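PDB 2C40: inosine-uridine preferring nucleoside hydrolase family protein from Bacillus anthracis, which belongs to the nucleoside hydrolase family and, folded round a mixed beta sheet flanked by helices, holds a calcium ion and alpha-D-ribofuranose in one pocket. Local coordinates for residues A[78-81]-A[82-85]; A[222-225]-A[226-230]; A[300-303]-A[304-308]. All blocks are in the same frame, centred on the assembly; numbering follows the deposited sequence.

Overall arrangement
Three local contacts, between residues three or four apart on or at the start of helices, follow one another in space as along the chain. Contact 2, on helix 219-229, lies between the others: its centre is 12 Å from that of contact 1 and 14 Å from that of contact 3. Ile230 CD1 lies 3.4 Å from Tyr83 CB of contact 1, and Leu224 CD1 3.5 Å from Ala307 CB of contact 3. Contacts 1 and 3, centres 23 Å apart, do not touch. The side chains of His80 and Tyr228 come within about 8 and 9 Å of the ribofuranose, and about 10 Å of the calcium ion. Contacts 1 and 2 both reach the second subunit.

Contact 1: residues A[78-81]-A[82-85]; sequences RMHA and FYVD
The Tyr83 ring carries the carbonyl oxygen of Met79 over one face, 3.7 Å above the plane and over its centre, while its CE1 stands at the edge of the His80 imidazole, 4.0 Å from His80 CD2. The Phe82 ring receives the same oxygen at its edge, near its plane, with Phe82 CD1 3.3 Å from Met79 O. Met79 SD lies obliquely to this ring, 4.9 Å from the Phe82 centroid and 58° off its normal, a Met-aromatic contact in which CG beside the backbone N and a bend at chi2 (-58°) place the sulfur. At the phenol end, Met79 CB packs 3.4 Å from Tyr83 OH. Main-chain bonds hold the turn: Phe82 N to Met79 O at 2.9 Å, then Val84 N to His80 O and Asp85 N to Ala81 O along helix 80-85. Asp85 is turned to Lys50 in a salt bridge, and Phe82 packs on Pro232 of the second subunit. Met79 O thus accepts a hydrogen bond from Phe82 N while lying between two aromatic groups, over the face of one and at the polarised C-H edge of the other; the edge approach is consistent with a weak electrostatic attraction.

Contact 2: residues A[222-225]-A[226-230]; sequences DFLG and QCYAI
Helix 219-229 packs against helix 12-21 and meets the second subunit, and this contact joins successive turns of it, where side chains four residues apart pair up. Cys227 SG sits over one face of the Phe223 ring, 3.8 Å from the centroid and 21° off the normal, displaced toward the rim so that Phe223 CZ is its nearest ring atom at 3.6 Å. With CG anti to the backbone N (chi1 177°), the Phe223 ring swings outward and slightly toward the following turn, where the sulfur meets it. The same ring packs edge-to-face with Phe19 and meets Phe55.

On another side of the helix, Gln226 NE2 donates to Asp222 OD1 at 3.1 Å. The carboxylate oxygen is met from above its plane, whereas OD1 lies close to the amide plane of Gln226; the two planes are 58° apart. Gln226 CG, lying beside the backbone N, heads the chain toward the preceding turn, and its extension beyond CG gives the amide its reach. The backbone bond from Gln226 N to Asp222 O, 3.0 Å, links the same two residues again. Leu224 and Tyr228 run side by side, with Leu224 CD2 3.9 Å from Tyr228 CE1. Across the subunit interface, Gln226 packs on Gln226 of the second subunit and Asp222 on Pro88 of that subunit.

Chemically, a buried carboxylate gains one side-chain N-H from Gln226, and its OD2 has a long, weak ion pair with Arg216. This would be expected to offset part of the cost of burying the charge, while the sulfur over the aromatic face adds a largely dispersive contact.

Contact 3: residues A[300-303]-A[304-308]; sequences FDYI and TRLAK
This is a within-helix contact of the i to i+4 kind, on helix 296-308 near the carboxyl end of the chain, with one exposed polar pair and one buried apolar pair. The exposed pair is Asp301 with Arg305, a salt bridge in which Arg305 NE donates to Asp301 OD2 at 2.9 Å with an N-H...O angle of 140°. The carboxylate oxygen is approached on its syn side, 25° out of the carboxylate plane, and OD2 lies at the edge of the guanidinium, near the plane of that group. Carboxylate and guanidinium are nonetheless steeply inclined, so the bridge is made through NE rather than as a flat two-pronged pair. The arginine chain runs extended from CG to NE, which lets Arg305 CD pass 3.3 Å from Asp301 OD2.

The buried pair is Tyr302 with Leu306. Leu306 CD1 lies over one face of the phenol ring, 4.0 Å from the Tyr302 centroid and 15° off the normal, a CH-pi contact shifted toward the rim and closest at Tyr302 CZ. The tyrosine ring stands out from the helix, and Leu306, one turn on, brings this methyl over its face. The other leucine methyl, CD2, also reaches the ring, 4.0 Å from Tyr302 CE2.

Backbone bonds link the same residues, Arg305 N to Asp301 O at 2.8 Å and Leu306 N to Tyr302 O at 3.0 Å, and Ala307 N to Ile303 O continues the pattern. Around them, Leu306 and Ile303 pack on Leu20 of helix 12-21, Ala307 on Ile221 and Leu224 of helix 219-229, and Tyr302 on Met24 and Leu259 in loops. The arrangement is that of an amphipathic helix: an ion pair on the solvent side, and aliphatic and aromatic side chains turned to neighbouring helices and loops of the alpha/beta nucleoside hydrolase fold.

Contact 1: residues A[78-81]-A[82-85]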
ATOM      1  N   ARG A  78      -6.283   5.993   7.322  1.00 46.86           N
ATOM      2  CA  ARG A  78      -6.541   4.968   8.339  1.00 46.43           C
ATOM      3  C   ARG A  78      -6.323   3.494   7.915  1.00 45.40           C
ATOM      4  O   ARG A  78      -6.132   2.621   8.772  1.00 45.37           O
ATOM      5  CB  ARG A  78      -7.972   5.146   8.869  1.00 46.57           C
ATOM      6  CG  ARG A  78      -8.211   6.530   9.465  1.00 46.50           C
ATOM      7  CD  ARG A  78      -9.587   6.572  10.066  1.00 46.35           C
ATOM      8  NE  ARG A  78      -9.665   5.595  11.136  1.00 46.60           N
ATOM      9  CZ  ARG A  78     -10.795   5.146  11.692  1.00 47.18           C
ATOM     10  NH1 ARG A  78     -11.969   5.584  11.282  1.00 49.20           N
ATOM     11  NH2 ARG A  78     -10.751   4.250  12.659  1.00 42.96           N
ATOM     12  N   MET A  79      -6.348   3.227   6.622  1.00 44.65           N
ATOM     13  CA  MET A  79      -6.205   1.873   6.094  1.00 44.46           C
ATOM     14  C   MET A  79      -4.787   1.306   6.210  1.00 44.04           C
ATOM     15  O   MET A  79      -4.596   0.102   6.112  1.00 43.89           O
ATOM     16  CB  MET A  79      -6.597   1.853   4.599  1.00 44.42           C
ATOM     17  CG  MET A  79      -8.071   2.065   4.289  1.00 46.12           C
ATOM     18  SD  MET A  79      -9.218   0.884   5.038  1.00 48.26           S
ATOM     19  CE  MET A  79      -9.172  -0.534   3.933  1.00 45.83           C
ATOM     20  N   HIS A  80      -3.793   2.168   6.390  1.00 44.03           N
ATOM     21  CA  HIS A  80      -2.383   1.814   6.178  1.00 43.22           C
ATOM     22  C   HIS A  80      -1.880   0.647   7.035  1.00 43.79           C
ATOM     23  O   HIS A  80      -1.031  -0.172   6.569  1.00 44.12           O
ATOM     24  CB  HIS A  80      -1.505   3.047   6.369  1.00 43.26           C
ATOM     25  CG  HIS A  80      -1.619   4.042   5.258  1.00 42.17           C
ATOM     26  ND1 HIS A  80      -0.994   5.265   5.286  1.00 40.69           N
ATOM     27  CD2 HIS A  80      -2.329   4.007   4.103  1.00 43.98           C
ATOM     28  CE1 HIS A  80      -1.261   5.922   4.170  1.00 45.29           C
ATOM     29  NE2 HIS A  80      -2.067   5.177   3.429  1.00 46.53           N
ATOM     30  N   ALA A  81      -2.439   0.542   8.248  1.00 42.72           N
ATOM     31  CA  ALA A  81      -2.164  -0.573   9.163  1.00 42.29           C
ATOM     32  C   ALA A  81      -2.525  -1.919   8.595  1.00 41.04           C
ATOM     33  O   ALA A  81      -1.819  -2.875   8.880  1.00 40.77           O
ATOM     34  CB  ALA A  81      -2.896  -0.356  10.510  1.00 42.61           C
ATOM     35  N   PHE A  82      -3.621  -2.006   7.813  1.00 41.41           N
ATOM     36  CA  PHE A  82      -4.014  -3.248   7.142  1.00 40.86           C
ATOM     37  C   PHE A  82      -2.884  -3.786   6.310  1.00 41.49           C
ATOM     38  O   PHE A  82      -2.591  -4.968   6.327  1.00 41.86           O
ATOM     39  CB  PHE A  82      -5.269  -3.079   6.284  1.00 41.31           C
ATOM     40  CG  PHE A  82      -6.543  -2.934   7.093  1.00 41.60           C
ATOM     41  CD1 PHE A  82      -7.145  -1.689   7.274  1.00 41.95           C
ATOM     42  CD2 PHE A  82      -7.115  -4.048   7.715  1.00 42.18           C
ATOM     43  CE1 PHE A  82      -8.308  -1.551   8.022  1.00 40.95           C
ATOM     44  CE2 PHE A  82      -8.296  -3.932   8.465  1.00 41.33           C
ATOM     45  CZ  PHE A  82      -8.890  -2.681   8.623  1.00 42.53           C
ATOM     46  N   TYR A  83      -2.180  -2.883   5.646  1.00 42.48           N
ATOM     47  CA  TYR A  83      -1.113  -3.240   4.764  1.00 42.87           C
ATOM     48  C   TYR A  83       0.092  -3.655   5.533  1.00 41.45           C
ATOM     49  O   TYR A  83       0.656  -4.694   5.223  1.00 41.04           O
ATOM     50  CB  TYR A  83      -0.813  -2.110   3.762  1.00 45.57           C
ATOM     51  CG  TYR A  83      -2.083  -1.471   3.192  1.00 48.25           C
ATOM     52  CD1 TYR A  83      -2.168  -0.087   2.990  1.00 51.78           C
ATOM     53  CD2 TYR A  83      -3.223  -2.236   2.940  1.00 50.98           C
ATOM     54  CE1 TYR A  83      -3.338   0.494   2.493  1.00 52.72           C
ATOM     55  CE2 TYR A  83      -4.409  -1.660   2.456  1.00 51.52           C
ATOM     56  CZ  TYR A  83      -4.452  -0.304   2.240  1.00 52.06           C
ATOM     57  OH  TYR A  83      -5.599   0.257   1.744  1.00 52.29           O
ATOM     58  N   VAL A  84       0.487  -2.898   6.552  1.00 40.96           N
ATOM     59  CA  VAL A  84       1.660  -3.280   7.326  1.00 41.05           C
ATOM     60  C   VAL A  84       1.449  -4.653   7.998  1.00 40.83           C
ATOM     61  O   VAL A  84       2.339  -5.503   7.937  1.00 40.84           O
ATOM     62  CB  VAL A  84       2.055  -2.218   8.372  1.00 41.53           C
ATOM     63  CG1 VAL A  84       3.219  -2.716   9.213  1.00 40.69           C
ATOM     64  CG2 VAL A  84       2.410  -0.911   7.670  1.00 42.53           C
ATOM     65  N   ASP A  85       0.260  -4.867   8.558  1.00 40.88           N
ATOM     66  CA  ASP A  85      -0.147  -6.152   9.213  1.00 41.27           C
ATOM     67  C   ASP A  85      -0.112  -7.349   8.280  1.00 41.26           C
ATOM     68  O   ASP A  85       0.136  -8.512   8.701  1.00 41.50           O
ATOM     69  CB  ASP A  85      -1.579  -5.994   9.729  1.00 41.67           C
ATOM     70  CG  ASP A  85      -2.032  -7.151  10.550  1.00 43.06           C
ATOM     71  OD1 ASP A  85      -1.203  -7.625  11.365  1.00 43.40           O
ATOM     72  OD2 ASP A  85      -3.190  -7.583  10.352  1.00 42.68           O
TER

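Contact 2: residues A[222-225]-A[226-230]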
ATOM      1  N   ASP A 222      14.984  -3.624   4.896  1.00 41.29           N
ATOM      2  CA  ASP A 222      13.976  -4.149   3.975  1.00 41.43           C
ATOM      3  C   ASP A 222      12.584  -3.892   4.585  1.00 41.91           C
ATOM      4  O   ASP A 222      11.691  -3.395   3.901  1.00 41.88           O
ATOM      5  CB  ASP A 222      14.227  -5.629   3.760  1.00 40.96           C
ATOM      6  CG  ASP A 222      13.335  -6.265   2.703  1.00 41.91           C
ATOM      7  OD1 ASP A 222      12.798  -5.572   1.794  1.00 42.08           O
ATOM      8  OD2 ASP A 222      13.210  -7.506   2.775  1.00 40.59           O
ATOM      9  N   PHE A 223      12.432  -4.144   5.887  1.00 41.96           N
ATOM     10  CA  PHE A 223      11.149  -3.870   6.571  1.00 42.70           C
ATOM     11  C   PHE A 223      10.752  -2.383   6.550  1.00 43.19           C
ATOM     12  O   PHE A 223       9.594  -2.056   6.222  1.00 43.32           O
ATOM     13  CB  PHE A 223      11.162  -4.352   8.016  1.00 42.96           C
ATOM     14  CG  PHE A 223       9.881  -4.036   8.782  1.00 43.16           C
ATOM     15  CD1 PHE A 223       9.868  -3.094   9.798  1.00 42.72           C
ATOM     16  CD2 PHE A 223       8.687  -4.694   8.482  1.00 43.92           C
ATOM     17  CE1 PHE A 223       8.707  -2.811  10.504  1.00 40.57           C
ATOM     18  CE2 PHE A 223       7.507  -4.407   9.190  1.00 41.81           C
ATOM     19  CZ  PHE A 223       7.523  -3.477  10.185  1.00 42.50           C
ATOM     20  N   LEU A 224      11.703  -1.496   6.892  1.00 43.04           N
ATOM     21  CA  LEU A 224      11.507  -0.049   6.756  1.00 42.92           C
ATOM     22  C   LEU A 224      11.062   0.328   5.357  1.00 42.11           C
ATOM     23  O   LEU A 224      10.132   1.097   5.206  1.00 41.87           O
ATOM     24  CB  LEU A 224      12.803   0.743   7.015  1.00 43.14           C
ATOM     25  CG  LEU A 224      13.161   1.274   8.362  1.00 46.26           C
ATOM     26  CD1 LEU A 224      14.620   1.838   8.281  1.00 48.85           C
ATOM     27  CD2 LEU A 224      12.136   2.370   8.788  1.00 49.45           C
ATOM     28  N   GLY A 225      11.764  -0.163   4.341  1.00 41.43           N
ATOM     29  CA  GLY A 225      11.369   0.104   2.965  1.00 41.97           C
ATOM     30  C   GLY A 225       9.973  -0.370   2.555  1.00 41.68           C
ATOM     31  O   GLY A 225       9.284   0.317   1.824  1.00 42.00           O
ATOM     32  N   GLN A 226       9.565  -1.547   2.996  1.00 41.97           N
ATOM     33  CA  GLN A 226       8.204  -2.051   2.742  1.00 42.31           C
ATOM     34  C   GLN A 226       7.184  -1.121   3.374  1.00 42.52           C
ATOM     35  O   GLN A 226       6.226  -0.695   2.721  1.00 42.83           O
ATOM     36  CB  GLN A 226       8.056  -3.463   3.278  1.00 42.37           C
ATOM     37  CG  GLN A 226       8.810  -4.434   2.370  1.00 43.24           C
ATOM     38  CD  GLN A 226       8.886  -5.832   2.913  1.00 42.24           C
ATOM     39  OE1 GLN A 226       7.879  -6.439   3.204  1.00 42.29           O
ATOM     40  NE2 GLN A 226      10.091  -6.369   2.994  1.00 42.32           N
ATOM     41  N   CYS A 227       7.418  -0.758   4.630  1.00 42.50           N
ATOM     42  CA  CYS A 227       6.562   0.186   5.297  1.00 42.53           C
ATOM     43  C   CYS A 227       6.387   1.499   4.483  1.00 42.96           C
ATOM     44  O   CYS A 227       5.262   1.916   4.253  1.00 42.24           O
ATOM     45  CB  CYS A 227       7.066   0.438   6.684  1.00 42.37           C
ATOM     46  SG  CYS A 227       6.704  -0.969   7.785  1.00 42.53           S
ATOM     47  N   TYR A 228       7.477   2.085   3.969  1.00 42.54           N
ATOM     48  CA  TYR A 228       7.379   3.365   3.256  1.00 42.33           C
ATOM     49  C   TYR A 228       6.906   3.304   1.796  1.00 42.49           C
ATOM     50  O   TYR A 228       6.558   4.322   1.227  1.00 42.01           O
ATOM     51  CB  TYR A 228       8.687   4.140   3.429  1.00 42.72           C
ATOM     52  CG  TYR A 228       8.751   4.722   4.833  1.00 43.51           C
ATOM     53  CD1 TYR A 228       9.727   4.323   5.746  1.00 41.15           C
ATOM     54  CD2 TYR A 228       7.758   5.619   5.264  1.00 42.27           C
ATOM     55  CE1 TYR A 228       9.750   4.844   7.010  1.00 43.93           C
ATOM     56  CE2 TYR A 228       7.745   6.105   6.502  1.00 42.78           C
ATOM     57  CZ  TYR A 228       8.740   5.719   7.407  1.00 43.88           C
ATOM     58  OH  TYR A 228       8.725   6.257   8.673  1.00 44.07           O
ATOM     59  N   ALA A 229       6.848   2.105   1.224  1.00 43.25           N
ATOM     60  CA  ALA A 229       6.292   1.853  -0.093  1.00 43.36           C
ATOM     61  C   ALA A 229       4.798   2.165  -0.133  1.00 43.62           C
ATOM     62  O   ALA A 229       4.225   2.522  -1.156  1.00 43.26           O
ATOM     63  CB  ALA A 229       6.502   0.388  -0.424  1.00 43.68           C
ATOM     64  N   ILE A 230       4.176   1.928   1.002  1.00 45.11           N
ATOM     65  CA  ILE A 230       2.752   2.207   1.301  1.00 46.42           C
ATOM     66  C   ILE A 230       2.400   3.713   1.245  1.00 46.77           C
ATOM     67  O   ILE A 230       1.266   4.114   1.113  1.00 47.45           O
ATOM     68  CB  ILE A 230       2.478   1.600   2.732  1.00 45.86           C
ATOM     69  CG1 ILE A 230       2.431   0.047   2.611  1.00 46.80           C
ATOM     70  CG2 ILE A 230       1.285   2.202   3.374  1.00 46.48           C
ATOM     71  CD1 ILE A 230       2.331  -0.818   3.958  1.00 47.73           C
TER

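Contact 3: residues A[300-303]-A[304-308]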
ATOM      1  N   PHE A 300      19.012  10.573  10.030  1.00 41.39           N
ATOM      2  CA  PHE A 300      18.917   9.456   9.099  1.00 41.47           C
ATOM      3  C   PHE A 300      19.955   8.382   9.340  1.00 41.22           C
ATOM      4  O   PHE A 300      19.646   7.223   9.162  1.00 40.37           O
ATOM      5  CB  PHE A 300      18.948   9.954   7.643  1.00 41.46           C
ATOM      6  CG  PHE A 300      17.696  10.640   7.248  1.00 41.63           C
ATOM      7  CD1 PHE A 300      17.659  12.020   7.038  1.00 43.55           C
ATOM      8  CD2 PHE A 300      16.530   9.921   7.160  1.00 40.82           C
ATOM      9  CE1 PHE A 300      16.463  12.656   6.688  1.00 43.98           C
ATOM     10  CE2 PHE A 300      15.338  10.536   6.820  1.00 43.71           C
ATOM     11  CZ  PHE A 300      15.291  11.904   6.586  1.00 42.79           C
ATOM     12  N   ASP A 301      21.166   8.741   9.764  1.00 40.96           N
ATOM     13  CA  ASP A 301      22.158   7.716  10.140  1.00 41.10           C
ATOM     14  C   ASP A 301      21.687   6.909  11.370  1.00 40.89           C
ATOM     15  O   ASP A 301      21.878   5.712  11.476  1.00 40.39           O
ATOM     16  CB  ASP A 301      23.505   8.356  10.436  1.00 40.76           C
ATOM     17  CG  ASP A 301      24.552   7.341  10.775  1.00 40.90           C
ATOM     18  OD1 ASP A 301      24.969   6.586   9.871  1.00 41.30           O
ATOM     19  OD2 ASP A 301      24.979   7.302  11.952  1.00 42.47           O
ATOM     20  N   TYR A 302      21.056   7.591  12.294  1.00 41.56           N
ATOM     21  CA  TYR A 302      20.609   6.966  13.531  1.00 41.94           C
ATOM     22  C   TYR A 302      19.553   5.876  13.255  1.00 42.52           C
ATOM     23  O   TYR A 302      19.664   4.741  13.715  1.00 42.81           O
ATOM     24  CB  TYR A 302      20.057   8.058  14.437  1.00 41.75           C
ATOM     25  CG  TYR A 302      19.486   7.611  15.740  1.00 41.82           C
ATOM     26  CD1 TYR A 302      18.237   8.052  16.146  1.00 40.93           C
ATOM     27  CD2 TYR A 302      20.195   6.755  16.574  1.00 41.31           C
ATOM     28  CE1 TYR A 302      17.721   7.677  17.371  1.00 41.76           C
ATOM     29  CE2 TYR A 302      19.691   6.365  17.793  1.00 42.03           C
ATOM     30  CZ  TYR A 302      18.445   6.823  18.183  1.00 43.45           C
ATOM     31  OH  TYR A 302      17.917   6.422  19.393  1.00 42.97           O
ATOM     32  N   ILE A 303      18.537   6.227  12.496  1.00 42.54           N
ATOM     33  CA  ILE A 303      17.457   5.281  12.230  1.00 43.20           C
ATOM     34  C   ILE A 303      17.881   4.148  11.296  1.00 42.34           C
ATOM     35  O   ILE A 303      17.466   3.013  11.506  1.00 41.16           O
ATOM     36  CB  ILE A 303      16.165   6.008  11.857  1.00 42.97           C
ATOM     37  CG1 ILE A 303      16.320   6.730  10.533  1.00 45.41           C
ATOM     38  CG2 ILE A 303      15.768   7.017  13.016  1.00 42.46           C
ATOM     39  CD1 ILE A 303      15.211   7.792  10.254  1.00 45.47           C
ATOM     40  N   THR A 304      18.778   4.413  10.354  1.00 42.55           N
ATOM     41  CA  THR A 304      19.383   3.311   9.594  1.00 42.65           C
ATOM     42  C   THR A 304      20.308   2.439  10.470  1.00 42.41           C
ATOM     43  O   THR A 304      20.281   1.230  10.325  1.00 42.52           O
ATOM     44  CB  THR A 304      19.919   3.684   8.143  1.00 43.14           C
ATOM     45  OG1 THR A 304      21.285   3.255   7.919  1.00 45.14           O
ATOM     46  CG2 THR A 304      19.774   5.129   7.826  1.00 42.97           C
ATOM     47  N   ARG A 305      21.036   3.006  11.435  1.00 42.36           N
ATOM     48  CA  ARG A 305      21.824   2.159  12.390  1.00 42.13           C
ATOM     49  C   ARG A 305      20.912   1.216  13.183  1.00 41.15           C
ATOM     50  O   ARG A 305      21.191   0.022  13.281  1.00 40.32           O
ATOM     51  CB  ARG A 305      22.672   2.994  13.366  1.00 41.53           C
ATOM     52  CG  ARG A 305      23.994   3.354  12.758  1.00 41.86           C
ATOM     53  CD  ARG A 305      24.809   4.402  13.537  1.00 41.48           C
ATOM     54  NE  ARG A 305      26.000   4.695  12.720  1.00 42.02           N
ATOM     55  CZ  ARG A 305      27.096   3.944  12.696  1.00 41.53           C
ATOM     56  NH1 ARG A 305      27.196   2.866  13.464  1.00 42.09           N
ATOM     57  NH2 ARG A 305      28.097   4.273  11.901  1.00 40.92           N
ATOM     58  N   LEU A 306      19.832   1.780  13.725  1.00 40.44           N
ATOM     59  CA  LEU A 306      18.822   1.044  14.500  1.00 40.85           C
ATOM     60  C   LEU A 306      18.138  -0.086  13.730  1.00 40.96           C
ATOM     61  O   LEU A 306      17.963  -1.172  14.263  1.00 40.85           O
ATOM     62  CB  LEU A 306      17.712   1.989  14.988  1.00 40.70           C
ATOM     63  CG  LEU A 306      18.086   3.099  15.976  1.00 40.99           C
ATOM     64  CD1 LEU A 306      16.853   3.965  16.208  1.00 40.00           C
ATOM     65  CD2 LEU A 306      18.671   2.569  17.305  1.00 40.94           C
ATOM     66  N   ALA A 307      17.772   0.177  12.473  1.00 41.31           N
ATOM     67  CA  ALA A 307      17.225  -0.821  11.576  1.00 41.65           C
ATOM     68  C   ALA A 307      18.198  -1.980  11.299  1.00 42.30           C
ATOM     69  O   ALA A 307      17.793  -3.133  11.180  1.00 41.88           O
ATOM     70  CB  ALA A 307      16.785  -0.152  10.252  1.00 41.70           C
ATOM     71  N   LYS A 308      19.475  -1.669  11.184  1.00 43.48           N
ATOM     72  CA  LYS A 308      20.490  -2.690  10.936  1.00 44.49           C
ATOM     73  C   LYS A 308      20.793  -3.591  12.145  1.00 44.87           C
ATOM     74  O   LYS A 308      21.426  -4.620  11.963  1.00 45.84           O
ATOM     75  CB  LYS A 308      21.783  -2.028  10.452  1.00 44.12           C
ATOM     76  CG  LYS A 308      21.654  -1.423   9.059  1.00 44.44           C
ATOM     77  CD  LYS A 308      22.972  -0.785   8.638  1.00 44.20           C
ATOM     78  CE  LYS A 308      22.937  -0.370   7.194  1.00 43.62           C
ATOM     79  NZ  LYS A 308      24.260   0.117   6.730  1.00 45.21           N
TER